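Local coordinates for protein predicted transcriptional regulator (Oenococcus oeni, PDB 3BY6) that probably binds DNA as a transcription factor of the GntR family, through a winged helix-turn-helix domain, at residues V17-N22 with L43-N48; P36-T41 with N50-A55. One frame throughout, in Å; residues are numbered along the deposited sequence.

Contact 1 of 2, residues V17-N22 with L43-N48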
loop_
_atom_site.group_PDB
_atom_site.type_symbol
_atom_site.label_atom_id
_atom_site.label_comp_id
_atom_site.label_asym_id
_atom_site.label_seq_id
_atom_site.Cartn_x
_atom_site.Cartn_y
_atom_site.Cartn_z
ATOM N N VAL D 17 7.822 11.644 7.834
ATOM C CA VAL D 17 9.110 11.000 7.541
ATOM C C VAL D 17 9.079 10.488 6.099
ATOM O O VAL D 17 10.026 10.753 5.326
ATOM C CB VAL D 17 9.457 9.833 8.565
ATOM C CG1 VAL D 17 10.673 8.951 8.104
ATOM C CG2 VAL D 17 9.705 10.387 9.995
ATOM N N ASP D 18 7.998 9.798 5.718
ATOM C CA ASP D 18 7.898 9.222 4.366
ATOM C C ASP D 18 7.897 10.327 3.348
ATOM O O ASP D 18 8.474 10.206 2.247
ATOM C CB ASP D 18 6.586 8.459 4.127
ATOM C CG ASP D 18 6.413 7.185 4.981
ATOM O OD1 ASP D 18 7.368 6.650 5.571
ATOM O OD2 ASP D 18 5.249 6.728 5.048
ATOM N N ARG D 19 7.173 11.402 3.664
ATOM C CA ARG D 19 6.987 12.471 2.671
ATOM C C ARG D 19 8.333 13.111 2.380
ATOM O O ARG D 19 8.696 13.339 1.215
ATOM C CB ARG D 19 6.001 13.544 3.153
ATOM C CG ARG D 19 5.856 14.718 2.206
ATOM C CD ARG D 19 4.980 15.817 2.851
ATOM N NE ARG D 19 4.449 16.811 1.908
ATOM C CZ ARG D 19 3.497 16.579 0.995
ATOM N NH1 ARG D 19 2.973 15.363 0.836
ATOM N NH2 ARG D 19 3.077 17.568 0.208
ATOM N N ILE D 20 9.064 13.408 3.437
ATOM C CA ILE D 20 10.357 14.086 3.263
ATOM C C ILE D 20 11.413 13.230 2.544
ATOM O O ILE D 20 12.146 13.740 1.672
ATOM C CB ILE D 20 10.877 14.668 4.606
ATOM C CG1 ILE D 20 10.059 15.948 4.943
ATOM C CG2 ILE D 20 12.361 14.969 4.523
ATOM C CD1 ILE D 20 10.075 16.377 6.404
ATOM N N LYS D 21 11.477 11.937 2.871
ATOM C CA LYS D 21 12.418 11.050 2.180
ATOM C C LYS D 21 12.119 10.923 0.702
ATOM O O LYS D 21 13.011 10.687 -0.116
ATOM C CB LYS D 21 12.388 9.658 2.777
ATOM C CG LYS D 21 12.971 9.583 4.159
ATOM C CD LYS D 21 12.634 8.272 4.858
ATOM C CE LYS D 21 13.060 7.051 4.076
ATOM N NZ LYS D 21 12.379 5.846 4.642
ATOM N N ASN D 22 10.853 10.993 0.342
ATOM C CA ASN D 22 10.508 10.894 -1.066
ATOM C C ASN D 22 10.917 12.164 -1.827
ATOM O O ASN D 22 11.347 12.095 -2.985
ATOM C CB ASN D 22 9.036 10.581 -1.255
ATOM C CG ASN D 22 8.737 10.033 -2.655
ATOM O OD1 ASN D 22 7.996 10.649 -3.436
ATOM N ND2 ASN D 22 9.329 8.876 -2.978
ATOM N N LEU D 43 3.361 24.352 10.418
ATOM C CA LEU D 43 2.479 25.260 9.691
ATOM C C LEU D 43 2.307 24.922 8.204
ATOM O O LEU D 43 1.243 25.133 7.643
ATOM C CB LEU D 43 3.003 26.700 9.810
ATOM C CG LEU D 43 2.245 27.823 9.104
ATOM C CD1 LEU D 43 0.814 27.915 9.619
ATOM C CD2 LEU D 43 2.989 29.130 9.303
ATOM N N GLN D 44 3.343 24.441 7.556
ATOM C CA GLN D 44 3.230 23.933 6.181
ATOM C C GLN D 44 2.312 22.710 6.109
ATOM O O GLN D 44 1.429 22.668 5.270
ATOM C CB GLN D 44 4.619 23.593 5.643
ATOM C CG GLN D 44 4.697 22.921 4.282
ATOM C CD GLN D 44 4.102 23.729 3.166
ATOM O OE1 GLN D 44 4.468 24.879 2.956
ATOM N NE2 GLN D 44 3.151 23.120 2.427
ATOM N N GLU D 45 2.491 21.738 6.999
ATOM C CA GLU D 45 1.760 20.456 6.900
ATOM C C GLU D 45 0.529 20.371 7.815
ATOM O O GLU D 45 -0.176 19.356 7.820
ATOM C CB GLU D 45 2.695 19.267 7.173
ATOM C CG GLU D 45 3.976 19.255 6.338
ATOM C CD GLU D 45 3.716 19.181 4.839
ATOM O OE1 GLU D 45 2.568 19.302 4.372
ATOM O OE2 GLU D 45 4.677 18.995 4.096
ATOM N N LYS D 46 0.287 21.437 8.576
ATOM C CA LYS D 46 -0.857 21.539 9.477
ATOM C C LYS D 46 -0.876 20.409 10.514
ATOM O O LYS D 46 -1.915 19.808 10.784
ATOM C CB LYS D 46 -2.160 21.606 8.677
ATOM C CG LYS D 46 -2.224 22.776 7.733
ATOM C CD LYS D 46 -3.596 22.855 7.088
ATOM C CE LYS D 46 -3.999 24.234 6.641
ATOM N NZ LYS D 46 -5.504 24.256 6.541
ATOM N N ILE D 47 0.300 20.137 11.082
ATOM C CA ILE D 47 0.504 19.090 12.091
ATOM C C ILE D 47 0.912 19.730 13.413
ATOM O O ILE D 47 1.418 20.849 13.448
ATOM C CB ILE D 47 1.694 18.163 11.712
ATOM C CG1 ILE D 47 1.576 17.614 10.298
ATOM C CG2 ILE D 47 1.815 16.995 12.666
ATOM C CD1 ILE D 47 2.818 16.845 9.924
ATOM N N ASN D 48 0.704 18.991 14.490
ATOM C CA ASN D 48 1.216 19.321 15.813
ATOM C C ASN D 48 2.758 19.491 15.713
ATOM O O ASN D 48 3.441 18.675 15.098
ATOM C CB ASN D 48 0.752 18.202 16.782
ATOM C CG ASN D 48 1.227 18.382 18.228
ATOM O OD1 ASN D 48 1.718 19.450 18.629
ATOM N ND2 ASN D 48 1.074 17.317 19.031
HETATM O O HOH W 1 2.753 20.246 1.980
#

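Contact 2 of 2, residues P36-T41 with N50-A55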
loop_
_atom_site.group_PDB
_atom_site.type_symbol
_atom_site.label_atom_id
_atom_site.label_comp_id
_atom_site.label_asym_id
_atom_site.label_seq_id
_atom_site.Cartn_x
_atom_site.Cartn_y
_atom_site.Cartn_z
ATOM N N PRO D 36 12.980 23.849 6.898
ATOM C CA PRO D 36 12.287 24.734 7.835
ATOM C C PRO D 36 12.392 24.274 9.289
ATOM O O PRO D 36 12.675 23.107 9.545
ATOM C CB PRO D 36 10.813 24.659 7.391
ATOM C CG PRO D 36 10.813 24.163 6.043
ATOM C CD PRO D 36 12.119 23.448 5.779
ATOM N N SER D 37 12.126 25.183 10.228
ATOM C CA SER D 37 12.033 24.797 11.638
ATOM C C SER D 37 10.834 23.868 11.855
ATOM O O SER D 37 9.953 23.768 11.004
ATOM C CB SER D 37 11.955 26.031 12.574
ATOM O OG SER D 37 10.745 26.749 12.432
ATOM N N VAL D 38 10.837 23.180 12.989
ATOM C CA VAL D 38 9.743 22.343 13.412
ATOM C C VAL D 38 8.418 23.125 13.321
ATOM O O VAL D 38 7.396 22.606 12.855
ATOM C CB VAL D 38 9.983 21.817 14.857
ATOM C CG1 VAL D 38 8.689 21.328 15.504
ATOM C CG2 VAL D 38 11.028 20.711 14.841
ATOM N N ARG D 39 8.465 24.378 13.758
ATOM C CA ARG D 39 7.316 25.275 13.744
ATOM C C ARG D 39 6.855 25.614 12.326
ATOM O O ARG D 39 5.672 25.612 12.044
ATOM C CB ARG D 39 7.725 26.544 14.466
ATOM C CG ARG D 39 6.628 27.397 15.014
ATOM C CD ARG D 39 7.055 27.846 16.419
ATOM N NE ARG D 39 6.465 29.112 16.844
ATOM C CZ ARG D 39 6.342 29.503 18.118
ATOM N NH1 ARG D 39 6.758 28.716 19.123
ATOM N NH2 ARG D 39 5.785 30.690 18.392
ATOM N N GLU D 40 7.791 25.883 11.429
ATOM C CA GLU D 40 7.450 26.137 10.029
ATOM C C GLU D 40 6.957 24.924 9.267
ATOM O O GLU D 40 6.151 25.056 8.342
ATOM C CB GLU D 40 8.637 26.675 9.292
ATOM C CG GLU D 40 9.006 28.011 9.799
ATOM C CD GLU D 40 10.372 28.421 9.352
ATOM O OE1 GLU D 40 11.355 27.669 9.617
ATOM O OE2 GLU D 40 10.443 29.506 8.740
ATOM N N THR D 41 7.489 23.751 9.590
ATOM C CA THR D 41 6.963 22.530 8.989
ATOM C C THR D 41 5.547 22.216 9.542
ATOM O O THR D 41 4.662 21.865 8.788
ATOM C CB THR D 41 7.976 21.369 9.109
ATOM O OG1 THR D 41 9.141 21.719 8.344
ATOM C CG2 THR D 41 7.380 20.032 8.586
ATOM N N ASN D 50 4.968 18.907 17.964
ATOM C CA ASN D 50 5.564 17.705 18.588
ATOM C C ASN D 50 5.694 16.539 17.626
ATOM O O ASN D 50 6.650 15.775 17.666
ATOM C CB ASN D 50 4.703 17.220 19.777
ATOM C CG ASN D 50 5.032 17.942 21.099
ATOM O OD1 ASN D 50 5.778 18.946 21.128
ATOM N ND2 ASN D 50 4.490 17.411 22.208
ATOM N N THR D 51 4.681 16.383 16.797
ATOM C CA THR D 51 4.625 15.333 15.795
ATOM C C THR D 51 5.734 15.575 14.779
ATOM O O THR D 51 6.470 14.667 14.442
ATOM C CB THR D 51 3.208 15.323 15.151
ATOM O OG1 THR D 51 2.254 15.037 16.175
ATOM C CG2 THR D 51 3.061 14.295 14.007
ATOM N N VAL D 52 5.865 16.817 14.324
ATOM C CA VAL D 52 6.934 17.184 13.403
ATOM C C VAL D 52 8.318 16.959 14.055
ATOM O O VAL D 52 9.249 16.474 13.404
ATOM C CB VAL D 52 6.797 18.646 12.942
ATOM C CG1 VAL D 52 8.093 19.121 12.207
ATOM C CG2 VAL D 52 5.537 18.813 12.056
ATOM N N ALA D 53 8.434 17.282 15.344
ATOM C CA ALA D 53 9.647 16.992 16.091
ATOM C C ALA D 53 9.964 15.494 16.110
ATOM O O ALA D 53 11.119 15.128 15.987
ATOM C CB ALA D 53 9.547 17.535 17.487
ATOM N N LYS D 54 8.956 14.623 16.253
ATOM C CA LYS D 54 9.210 13.175 16.185
ATOM C C LYS D 54 9.653 12.774 14.773
ATOM O O LYS D 54 10.493 11.910 14.614
ATOM C CB LYS D 54 8.000 12.319 16.621
ATOM C CG LYS D 54 7.355 12.704 17.946
ATOM C CD LYS D 54 6.588 11.547 18.660
ATOM C CE LYS D 54 5.631 10.755 17.758
ATOM N NZ LYS D 54 5.352 9.376 18.357
ATOM N N ALA D 55 9.085 13.408 13.754
ATOM C CA ALA D 55 9.453 13.107 12.383
ATOM C C ALA D 55 10.913 13.469 12.116
ATOM O O ALA D 55 11.656 12.694 11.525
ATOM C CB ALA D 55 8.542 13.854 11.434
#

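Contact 1 of 2, residues V17-N22 with L43-N48
The guanidinium of Arg-19 and the carboxylate of Glu-45 stand almost perpendicular, their planes 86° apart, and Glu-45 OE2 comes at the guanidinium obliquely, 3.1 Å from Arg-19 NE. This salt bridge uses one oxygen and one nitrogen, without the coplanar pairing of two N-H groups on a carboxylate. Arg-19 suits the distance between the two helices, 10.4 Å from Arg-19 CA to Glu-45 CA, because its chain runs extended from CG to NE, with CG anti to the backbone N (chi1 176°); Glu-45, bent at chi2 (-61°), reaches back toward it. A water bridges the two sides: it donates to Glu-45 OE1 at 2.6 Å, accepts from Gln-44 NE2 at 2.9 Å and, weakly, from Arg-19 NH2. Glu-45 OE1 also accepts from Met-4 N of the second subunit, and Arg-19 packs on that methionine, so the buried carboxylate serves the dimer too. With an alanine here instead of Arg-19, Glu-45 OE2 would probably lose its charged mate, and the water its weak bond from the guanidinium. The pair joins helix 12-25 to the C-terminal part of helix 38-45, the first two helices of the winged-helix domain characteristic of GntR regulators.

Contact 2 of 2, residues P36-T41 with N50-A55
Val-52 faces Val-38 and Thr-41 across the two helices of the helix-turn-helix, and its branches can be followed outward from CB. Val-52 CB already lies 4.0 Å from Val-38 O. From there Val-52 CG1, anti to the backbone N (chi1 168°), reaches furthest into the contact: it is 3.6 Å from Val-38 O, 3.8 Å from Thr-41 CG2 and 4.0 Å from Val-38 CG1. The other branch, Val-52 CG2, touches Thr-41 CG2 at 4.1 Å. A short branched residue suits this place, since the helices come within 5.9 Å between Val-38 CA and Val-52 CA and the two valines pass alongside one another, pointing opposite ways. Ala-53, next along, needs no more than its methyl: Ala-53 CB meets Val-38 CG1 at 4.4 Å on the more open side. Thr-41 divides its roles, turning CG2 to Val-52 while OG1 hydrogen-bonds to Tyr-56 OH, a hydroxyl that also bonds to Pro-36 O. The start of helix 38-45 is held by a capping box, in which Glu-40 N donates to Ser-37 OG and Ser-37 N donates to Glu-40 OE1 at 2.7 Å, on the anti lone pair of that oxygen. Behind Val-52 lies Leu-16 of helix 12-25, which also receives Ala-55. Helix 49-61, at the recognition-helix position of the motif, thus packs against both helix 38-45 and helix 12-25, while strand 34-35, at the edge of the three-stranded antiparallel sheet, leads through Pro-36 to the N-cap Ser-37.

How the contacts relate
Both contacts use helix 38-45, contact 1 its C-terminal part and contact 2 its first turn, and their centres lie about 8 Å apart. Each is partly buried, but the chemistry differs. Contact 1 is a small charged and water-mediated meeting with helix 12-25, beside the second subunit; contact 2 is larger, made mainly of methyl groups against helix 49-61, and no other chain of the assembly touches its segments. The two contacts also touch each other: Ile-47 CB meets Val-52 CG2 at 3.9 Å, and Val-17 CG2 meets Ala-55 O at 3.4 Å. Methyl groups, including that of Thr-41, thus join the two helices of the helix-turn-helix, while the ion pair bridges helices beside the second subunit.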